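Local coordinates for protein L-lysine 6-oxidase (PDB 3WEU) that oxidatively deaminates L-lysine at its epsilon-amino group with a cysteine tryptophylquinone cofactor, releasing hydrogen peroxide that kills bacteria, at residues 532-545 and 556-570. Numbering follows the deposited sequence.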
ATOM      1  N   SER A 532     -10.941  -9.008 -20.136  1.00 18.91           N
ATOM      2  CA  SER A 532      -9.493  -8.923 -19.839  1.00 19.85           C
ATOM      3  C   SER A 532      -8.820  -8.494 -21.108  1.00 20.85           C
ATOM      4  O   SER A 532      -9.302  -8.738 -22.216  1.00 21.04           O
ATOM      5  CB  SER A 532      -8.965 -10.262 -19.345  1.00 23.28           C
ATOM      6  OG  SER A 532      -9.091 -11.163 -20.409  1.00 24.27           O
ATOM      7  N   GLN A 533      -7.696  -7.810 -20.979  1.00 19.71           N
ATOM      8  CA  GLN A 533      -6.991  -7.373 -22.106  1.00 20.22           C
ATOM      9  C   GLN A 533      -5.517  -7.723 -21.929  1.00 24.45           C
ATOM     10  O   GLN A 533      -4.933  -7.447 -20.853  1.00 25.52           O
ATOM     11  CB  GLN A 533      -7.175  -5.905 -22.282  1.00 21.28           C
ATOM     12  CG  GLN A 533      -6.445  -5.290 -23.461  1.00 21.64           C
ATOM     13  CD  GLN A 533      -6.721  -3.812 -23.587  1.00 26.45           C
ATOM     14  OE1 GLN A 533      -7.728  -3.341 -24.184  1.00 23.23           O
ATOM     15  NE2 GLN A 533      -5.805  -3.048 -23.022  1.00 33.57           N
ATOM     16  N   THR A 534      -4.936  -8.301 -22.969  1.00 20.62           N
ATOM     17  CA  THR A 534      -3.507  -8.642 -22.956  1.00 23.41           C
ATOM     18  C   THR A 534      -2.883  -7.884 -24.050  1.00 22.07           C
ATOM     19  O   THR A 534      -3.247  -8.050 -25.255  1.00 20.29           O
ATOM     20  CB  THR A 534      -3.269 -10.152 -23.070  1.00 26.74           C
ATOM     21  OG1 THR A 534      -3.915 -10.805 -21.970  1.00 26.81           O
ATOM     22  CG2 THR A 534      -1.753 -10.532 -23.036  1.00 28.53           C
ATOM     23  N   GLU A 535      -1.910  -7.044 -23.673  1.00 19.95           N
ATOM     24  CA  GLU A 535      -1.148  -6.237 -24.608  1.00 20.59           C
ATOM     25  C   GLU A 535       0.294  -6.786 -24.604  1.00 24.82           C
ATOM     26  O   GLU A 535       0.960  -6.738 -23.562  1.00 27.12           O
ATOM     27  CB  GLU A 535      -1.106  -4.763 -24.205  1.00 23.64           C
ATOM     28  CG  GLU A 535      -0.412  -3.929 -25.287  1.00 25.94           C
ATOM     29  CD  GLU A 535      -0.051  -2.497 -24.868  1.00 32.44           C
ATOM     30  OE1 GLU A 535      -0.413  -2.078 -23.776  1.00 35.23           O
ATOM     31  OE2 GLU A 535       0.622  -1.798 -25.664  1.00 41.54           O
ATOM     32  N   THR A 536       0.712  -7.375 -25.709  1.00 23.00           N
ATOM     33  CA  THR A 536       2.082  -7.940 -25.857  1.00 23.97           C
ATOM     34  C   THR A 536       2.839  -7.088 -26.836  1.00 26.41           C
ATOM     35  O   THR A 536       2.400  -6.887 -27.963  1.00 28.41           O
ATOM     36  CB  THR A 536       2.019  -9.379 -26.342  1.00 24.20           C
ATOM     37  OG1 THR A 536       1.161 -10.098 -25.440  1.00 25.20           O
ATOM     38  CG2 THR A 536       3.407 -10.043 -26.322  1.00 27.90           C
ATOM     39  N   VAL A 537       3.994  -6.551 -26.415  1.00 26.91           N
ATOM     40  CA  VAL A 537       4.798  -5.723 -27.265  1.00 25.06           C
ATOM     41  C   VAL A 537       6.124  -6.439 -27.458  1.00 29.37           C
ATOM     42  O   VAL A 537       6.838  -6.665 -26.497  1.00 28.08           O
ATOM     43  CB  VAL A 537       5.041  -4.342 -26.660  1.00 27.15           C
ATOM     44  CG1 VAL A 537       5.891  -3.515 -27.627  1.00 27.49           C
ATOM     45  CG2 VAL A 537       3.726  -3.598 -26.438  1.00 29.17           C
ATOM     46  N   THR A 538       6.397  -6.867 -28.684  1.00 29.46           N
ATOM     47  CA  THR A 538       7.610  -7.579 -29.016  1.00 31.55           C
ATOM     48  C   THR A 538       8.495  -6.655 -29.835  1.00 32.16           C
ATOM     49  O   THR A 538       8.069  -6.179 -30.881  1.00 28.51           O
ATOM     50  CB  THR A 538       7.288  -8.806 -29.817  1.00 33.92           C
ATOM     51  OG1 THR A 538       6.427  -9.623 -29.036  1.00 32.46           O
ATOM     52  CG2 THR A 538       8.569  -9.586 -30.124  1.00 35.75           C
ATOM     53  N   SER A 539       9.714  -6.399 -29.339  1.00 30.42           N
ATOM     54  CA  SER A 539      10.600  -5.379 -29.910  1.00 30.64           C
ATOM     55  C   SER A 539      11.955  -5.976 -30.260  1.00 31.75           C
ATOM     56  O   SER A 539      12.568  -6.618 -29.422  1.00 37.14           O
ATOM     57  CB  SER A 539      10.826  -4.269 -28.924  1.00 31.48           C
ATOM     58  OG  SER A 539       9.635  -3.600 -28.587  1.00 31.59           O
ATOM     59  N   ARG A 540      12.410  -5.736 -31.478  1.00 30.35           N
ATOM     60  CA  ARG A 540      13.760  -6.097 -31.896  1.00 32.41           C
ATOM     61  C   ARG A 540      14.554  -4.801 -31.996  1.00 30.85           C
ATOM     62  O   ARG A 540      14.155  -3.856 -32.731  1.00 29.82           O
ATOM     63  CB  ARG A 540      13.747  -6.774 -33.259  1.00 38.19           C
ATOM     64  CG  ARG A 540      15.073  -7.454 -33.612  1.00 48.65           C
ATOM     65  CD  ARG A 540      15.105  -8.051 -35.005  1.00 56.36           C
ATOM     66  NE  ARG A 540      15.624  -7.073 -35.964  1.00 74.18           N
ATOM     67  CZ  ARG A 540      14.903  -6.155 -36.626  1.00 84.04           C
ATOM     68  NH1 ARG A 540      13.579  -6.056 -36.478  1.00 85.63           N
ATOM     69  NH2 ARG A 540      15.523  -5.314 -37.464  1.00 91.20           N
ATOM     70  N   THR A 541      15.671  -4.764 -31.275  1.00 30.87           N
ATOM     71  CA  THR A 541      16.575  -3.639 -31.322  1.00 27.81           C
ATOM     72  C   THR A 541      17.767  -4.055 -32.182  1.00 27.87           C
ATOM     73  O   THR A 541      18.373  -5.107 -31.973  1.00 29.16           O
ATOM     74  CB  THR A 541      17.059  -3.269 -29.951  1.00 30.07           C
ATOM     75  OG1 THR A 541      15.942  -2.933 -29.145  1.00 30.16           O
ATOM     76  CG2 THR A 541      18.001  -2.083 -30.043  1.00 32.06           C
ATOM     77  N   HIS A 542      18.096  -3.238 -33.155  1.00 23.00           N
ATOM     78  CA  HIS A 542      19.135  -3.557 -34.030  1.00 24.55           C
ATOM     79  C   HIS A 542      20.108  -2.380 -33.964  1.00 24.07           C
ATOM     80  O   HIS A 542      19.715  -1.238 -34.092  1.00 27.10           O
ATOM     81  CB  HIS A 542      18.575  -3.768 -35.384  1.00 25.59           C
ATOM     82  CG  HIS A 542      19.595  -3.979 -36.419  1.00 29.94           C
ATOM     83  ND1 HIS A 542      20.040  -2.965 -37.234  1.00 39.17           N
ATOM     84  CD2 HIS A 542      20.320  -5.069 -36.743  1.00 34.58           C
ATOM     85  CE1 HIS A 542      20.974  -3.441 -38.037  1.00 34.41           C
ATOM     86  NE2 HIS A 542      21.180  -4.699 -37.734  1.00 31.49           N
ATOM     87  N   TYR A 543      21.379  -2.679 -33.817  1.00 23.06           N
ATOM     88  CA  TYR A 543      22.411  -1.635 -33.783  1.00 20.23           C
ATOM     89  C   TYR A 543      23.343  -1.820 -34.953  1.00 18.93           C
ATOM     90  O   TYR A 543      23.789  -2.953 -35.216  1.00 21.48           O
ATOM     91  CB  TYR A 543      23.250  -1.732 -32.517  1.00 22.48           C
ATOM     92  CG  TYR A 543      22.584  -1.327 -31.241  1.00 22.77           C
ATOM     93  CD1 TYR A 543      22.685  -0.026 -30.800  1.00 29.18           C
ATOM     94  CD2 TYR A 543      21.938  -2.244 -30.448  1.00 25.37           C
ATOM     95  CE1 TYR A 543      22.110   0.360 -29.598  1.00 34.15           C
ATOM     96  CE2 TYR A 543      21.380  -1.875 -29.250  1.00 26.95           C
ATOM     97  CZ  TYR A 543      21.462  -0.579 -28.855  1.00 31.61           C
ATOM     98  OH  TYR A 543      20.926  -0.173 -27.674  1.00 39.28           O
ATOM     99  N   GLU A 544      23.705  -0.701 -35.575  1.00 20.08           N
ATOM    100  CA  GLU A 544      24.689  -0.639 -36.649  1.00 22.93           C
ATOM    101  C   GLU A 544      25.562   0.567 -36.399  1.00 20.68           C
ATOM    102  O   GLU A 544      25.073   1.628 -36.026  1.00 21.76           O
ATOM    103  CB  GLU A 544      24.074  -0.318 -38.012  1.00 27.70           C
ATOM    104  CG  GLU A 544      22.868  -1.093 -38.411  1.00 37.38           C
ATOM    105  CD  GLU A 544      22.245  -0.447 -39.643  1.00 39.80           C
ATOM    106  OE1 GLU A 544      22.927  -0.480 -40.690  1.00 37.26           O
ATOM    107  OE2 GLU A 544      21.151   0.180 -39.486  1.00 43.49           O
ATOM    108  N   TRP A 545      26.819   0.426 -36.678  1.00 18.49           N
ATOM    109  CA  TRP A 545      27.760   1.546 -36.487  1.00 17.53           C
ATOM    110  C   TRP A 545      28.265   2.028 -37.810  1.00 19.65           C
ATOM    111  O   TRP A 545      28.537   1.207 -38.678  1.00 17.89           O
ATOM    112  CB  TRP A 545      28.892   1.097 -35.570  1.00 17.89           C
ATOM    113  CG  TRP A 545      28.391   0.973 -34.210  1.00 16.43           C
ATOM    114  CD1 TRP A 545      28.273   1.986 -33.304  1.00 18.19           C
ATOM    115  CD2 TRP A 545      27.859  -0.154 -33.614  1.00 15.99           C
ATOM    116  NE1 TRP A 545      27.686   1.540 -32.157  1.00 17.50           N
ATOM    117  CE2 TRP A 545      27.417   0.218 -32.327  1.00 16.83           C
ATOM    118  CE3 TRP A 545      27.706  -1.488 -34.033  1.00 16.95           C
ATOM    119  CZ2 TRP A 545      26.846  -0.670 -31.461  1.00 18.72           C
ATOM    120  CZ3 TRP A 545      27.110  -2.364 -33.191  1.00 17.11           C
ATOM    121  CH2 TRP A 545      26.739  -1.965 -31.891  1.00 17.05           C
ATOM    122  N   ASP A 556      26.987  -5.655 -36.867  1.00 22.36           N
ATOM    123  CA  ASP A 556      25.749  -5.231 -36.249  1.00 22.86           C
ATOM    124  C   ASP A 556      25.462  -6.115 -35.027  1.00 23.21           C
ATOM    125  O   ASP A 556      26.017  -7.177 -34.853  1.00 26.26           O
ATOM    126  CB  ASP A 556      24.581  -5.412 -37.217  1.00 25.14           C
ATOM    127  CG  ASP A 556      24.663  -4.530 -38.439  1.00 28.63           C
ATOM    128  OD1 ASP A 556      25.578  -3.664 -38.598  1.00 28.17           O
ATOM    129  OD2 ASP A 556      23.754  -4.694 -39.262  1.00 29.34           O
ATOM    130  N   GLN A 557      24.587  -5.671 -34.151  1.00 22.53           N
ATOM    131  CA  GLN A 557      24.189  -6.459 -33.025  1.00 22.13           C
ATOM    132  C   GLN A 557      22.661  -6.331 -32.996  1.00 24.89           C
ATOM    133  O   GLN A 557      22.113  -5.282 -33.328  1.00 23.95           O
ATOM    134  CB  GLN A 557      24.696  -5.815 -31.724  1.00 24.44           C
ATOM    135  CG  GLN A 557      26.209  -5.728 -31.584  1.00 27.31           C
ATOM    136  CD  GLN A 557      26.804  -7.038 -31.156  1.00 33.25           C
ATOM    137  OE1 GLN A 557      26.116  -7.890 -30.620  1.00 41.38           O
ATOM    138  NE2 GLN A 557      28.077  -7.198 -31.374  1.00 34.71           N
ATOM    139  N   SER A 558      21.988  -7.352 -32.525  1.00 28.17           N
ATOM    140  CA  SER A 558      20.553  -7.220 -32.313  1.00 31.51           C
ATOM    141  C   SER A 558      20.078  -8.141 -31.239  1.00 31.65           C
ATOM    142  O   SER A 558      20.728  -9.110 -30.931  1.00 27.93           O
ATOM    143  CB  SER A 558      19.786  -7.472 -33.624  1.00 34.62           C
ATOM    144  OG  SER A 558      19.859  -8.811 -33.898  1.00 38.39           O
ATOM    145  N   SER A 559      18.979  -7.773 -30.602  1.00 29.22           N
ATOM    146  CA  SER A 559      18.336  -8.639 -29.596  1.00 32.40           C
ATOM    147  C   SER A 559      16.836  -8.331 -29.608  1.00 32.36           C
ATOM    148  O   SER A 559      16.387  -7.324 -30.202  1.00 28.98           O
ATOM    149  CB  SER A 559      18.896  -8.421 -28.197  1.00 31.89           C
ATOM    150  OG  SER A 559      18.787  -7.062 -27.907  1.00 31.51           O
ATOM    151  N   VAL A 560      16.094  -9.213 -28.977  1.00 30.57           N
ATOM    152  CA  VAL A 560      14.642  -9.122 -28.947  1.00 30.80           C
ATOM    153  C   VAL A 560      14.245  -9.167 -27.489  1.00 31.71           C
ATOM    154  O   VAL A 560      14.855  -9.852 -26.681  1.00 30.64           O
ATOM    155  CB  VAL A 560      13.981 -10.296 -29.710  1.00 36.53           C
ATOM    156  CG1 VAL A 560      12.438 -10.161 -29.673  1.00 38.16           C
ATOM    157  CG2 VAL A 560      14.473 -10.356 -31.150  1.00 39.90           C
ATOM    158  N   SER A 561      13.233  -8.397 -27.151  1.00 31.73           N
ATOM    159  CA  SER A 561      12.751  -8.189 -25.818  1.00 31.00           C
ATOM    160  C   SER A 561      11.192  -8.183 -26.006  1.00 34.49           C
ATOM    161  O   SER A 561      10.719  -7.863 -27.115  1.00 28.47           O
ATOM    162  CB  SER A 561      13.177  -6.774 -25.411  1.00 36.53           C
ATOM    163  OG  SER A 561      13.206  -6.652 -24.024  1.00 48.23           O
ATOM    164  N   ALA A 562      10.436  -8.501 -24.961  1.00 29.41           N
ATOM    165  CA  ALA A 562       8.967  -8.430 -25.001  1.00 30.93           C
ATOM    166  C   ALA A 562       8.435  -8.038 -23.652  1.00 33.43           C
ATOM    167  O   ALA A 562       9.085  -8.271 -22.584  1.00 31.41           O
ATOM    168  CB  ALA A 562       8.339  -9.726 -25.459  1.00 30.26           C
ATOM    169  N   THR A 563       7.299  -7.332 -23.699  1.00 30.29           N
ATOM    170  CA  THR A 563       6.577  -7.029 -22.491  1.00 29.09           C
ATOM    171  C   THR A 563       5.149  -7.572 -22.696  1.00 28.71           C
ATOM    172  O   THR A 563       4.661  -7.627 -23.847  1.00 30.45           O
ATOM    173  CB  THR A 563       6.560  -5.543 -22.149  1.00 32.67           C
ATOM    174  OG1 THR A 563       5.799  -4.872 -23.124  1.00 32.49           O
ATOM    175  CG2 THR A 563       7.994  -4.918 -22.093  1.00 32.12           C
ATOM    176  N   LYS A 564       4.567  -8.021 -21.601  1.00 24.81           N
ATOM    177  CA  LYS A 564       3.214  -8.574 -21.569  1.00 29.70           C
ATOM    178  C   LYS A 564       2.474  -7.917 -20.458  1.00 29.25           C
ATOM    179  O   LYS A 564       2.776  -8.095 -19.288  1.00 27.20           O
ATOM    180  CB  LYS A 564       3.199 -10.072 -21.433  1.00 32.96           C
ATOM    181  CG  LYS A 564       1.834 -10.670 -21.855  1.00 38.38           C
ATOM    182  CD  LYS A 564       1.705 -12.188 -21.713  1.00 41.58           C
ATOM    183  CE  LYS A 564       2.142 -12.610 -20.322  1.00 48.28           C
ATOM    184  NZ  LYS A 564       1.406 -13.753 -19.727  1.00 56.92           N
ATOM    185  N   ASN A 565       1.533  -7.059 -20.816  1.00 27.79           N
ATOM    186  CA  ASN A 565       0.679  -6.442 -19.797  1.00 31.86           C
ATOM    187  C   ASN A 565      -0.753  -6.983 -19.818  1.00 32.58           C
ATOM    188  O   ASN A 565      -1.448  -6.859 -20.838  1.00 29.08           O
ATOM    189  CB  ASN A 565       0.642  -4.944 -20.008  1.00 38.94           C
ATOM    190  CG  ASN A 565       0.636  -4.197 -18.695  1.00 54.80           C
ATOM    191  OD1 ASN A 565       1.692  -4.070 -18.081  1.00 65.36           O
ATOM    192  ND2 ASN A 565      -0.538  -3.729 -18.236  1.00 53.53           N
ATOM    193  N   VAL A 566      -1.187  -7.570 -18.722  1.00 27.81           N
ATOM    194  CA  VAL A 566      -2.508  -8.082 -18.603  1.00 32.36           C
ATOM    195  C   VAL A 566      -3.340  -7.222 -17.654  1.00 34.32           C
ATOM    196  O   VAL A 566      -2.905  -6.900 -16.571  1.00 28.74           O
ATOM    197  CB  VAL A 566      -2.466  -9.529 -18.122  1.00 33.47           C
ATOM    198  CG1 VAL A 566      -3.851 -10.140 -18.192  1.00 37.02           C
ATOM    199  CG2 VAL A 566      -1.470 -10.315 -18.958  1.00 32.76           C
ATOM    200  N   ASP A 567      -4.499  -6.764 -18.107  1.00 29.63           N
ATOM    201  CA  ASP A 567      -5.445  -6.108 -17.225  1.00 31.01           C
ATOM    202  C   ASP A 567      -6.661  -6.953 -17.236  1.00 30.17           C
ATOM    203  O   ASP A 567      -7.243  -7.191 -18.334  1.00 27.50           O
ATOM    204  CB  ASP A 567      -5.815  -4.716 -17.726  1.00 37.07           C
ATOM    205  CG  ASP A 567      -4.638  -3.789 -17.767  1.00 45.60           C
ATOM    206  OD1 ASP A 567      -4.310  -3.212 -16.723  1.00 52.95           O
ATOM    207  OD2 ASP A 567      -4.017  -3.644 -18.832  1.00 54.54           O
ATOM    208  N   GLU A 568      -7.126  -7.312 -16.054  1.00 26.42           N
ATOM    209  CA  GLU A 568      -8.191  -8.282 -15.913  1.00 30.07           C
ATOM    210  C   GLU A 568      -9.597  -7.756 -16.286  1.00 27.73           C
ATOM    211  O   GLU A 568     -10.464  -8.535 -16.702  1.00 23.29           O
ATOM    212  CB  GLU A 568      -8.178  -8.890 -14.499  1.00 37.14           C
ATOM    213  CG  GLU A 568      -8.370 -10.426 -14.465  1.00 51.88           C
ATOM    214  CD  GLU A 568      -7.349 -11.280 -15.299  1.00 60.28           C
ATOM    215  OE1 GLU A 568      -7.739 -12.333 -15.894  1.00 62.67           O
ATOM    216  OE2 GLU A 568      -6.150 -10.940 -15.382  1.00 61.78           O
ATOM    217  N   LYS A 569      -9.834  -6.465 -16.118  1.00 24.56           N
ATOM    218  CA  LYS A 569     -11.185  -5.936 -16.321  1.00 27.41           C
ATOM    219  C   LYS A 569     -11.051  -4.535 -16.847  1.00 26.85           C
ATOM    220  O   LYS A 569     -10.920  -3.617 -16.035  1.00 31.53           O
ATOM    221  CB  LYS A 569     -11.961  -5.870 -14.993  1.00 34.59           C
ATOM    222  CG  LYS A 569     -12.109  -7.215 -14.299  1.00 43.44           C
ATOM    223  CD  LYS A 569     -13.338  -7.366 -13.407  1.00 48.10           C
ATOM    224  CE  LYS A 569     -13.761  -6.102 -12.650  1.00 59.43           C
ATOM    225  NZ  LYS A 569     -12.781  -5.451 -11.727  1.00 60.20           N
ATOM    226  N   VAL A 570     -11.081  -4.367 -18.163  1.00 20.61           N
ATOM    227  CA  VAL A 570     -11.103  -3.068 -18.786  1.00 22.71           C
ATOM    228  C   VAL A 570     -12.236  -2.988 -19.780  1.00 19.32           C
ATOM    229  O   VAL A 570     -12.649  -3.986 -20.270  1.00 17.70           O
ATOM    230  CB  VAL A 570      -9.790  -2.770 -19.520  1.00 29.27           C
ATOM    231  CG1 VAL A 570      -8.657  -2.767 -18.466  1.00 34.08           C
ATOM    232  CG2 VAL A 570      -9.535  -3.736 -20.661  1.00 27.73           C
TER
HETATM  233  O   HOH W   1      -3.487  -4.520 -21.191  1.00 34.29           O
HETATM  234  O   HOH W   2       3.014  -4.814 -22.952  1.00 29.70           O
HETATM  235  O   HOH W   3      27.517  -2.317 -37.620  1.00 20.95           O
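Gln533 and Asp567 form the first of six hydrogen-bonded pairs that join two long antiparallel strands, and Tyr543 with Gln557 is the last. Each pair is bonded both ways through the backbone; Tyr543 N to Gln557 O measures 2.7 Å. On the face of Thr534, Thr538 and Val560, side chains touch between neighbouring rungs. Thr534 CG2, anti to its own N, leans across to Lys564 CG at 3.8 Å. Thr538 CG2 meets Val560 CG1 at 3.9 Å. At the far end His542 NE2 makes a weak, bent bond of 3.0 Å to Asp556 OD2. Ring and carboxylate planes are 84° apart. Asp556 OD1 accepts from a water that in turn accepts from Trp545 N. Trp545 CH2, at the ring edge, lies 3.8 Å from Gln557 CG. Near the base, Val570 CG2 touches Gln533 CB at 3.6 Å, the two side chains crossing at about a right angle, just after the chain turns a corner at Glu568 and Lys569. The face with Tyr543, Gln557, Ser559 and Ser561 packs on Leu600, Thr596, His601 and Lys685 of the second subunit. This two-stranded arm projects from the body of the chain. With no touching residue buried, its pairing probably rests mainly on the twelve backbone bonds.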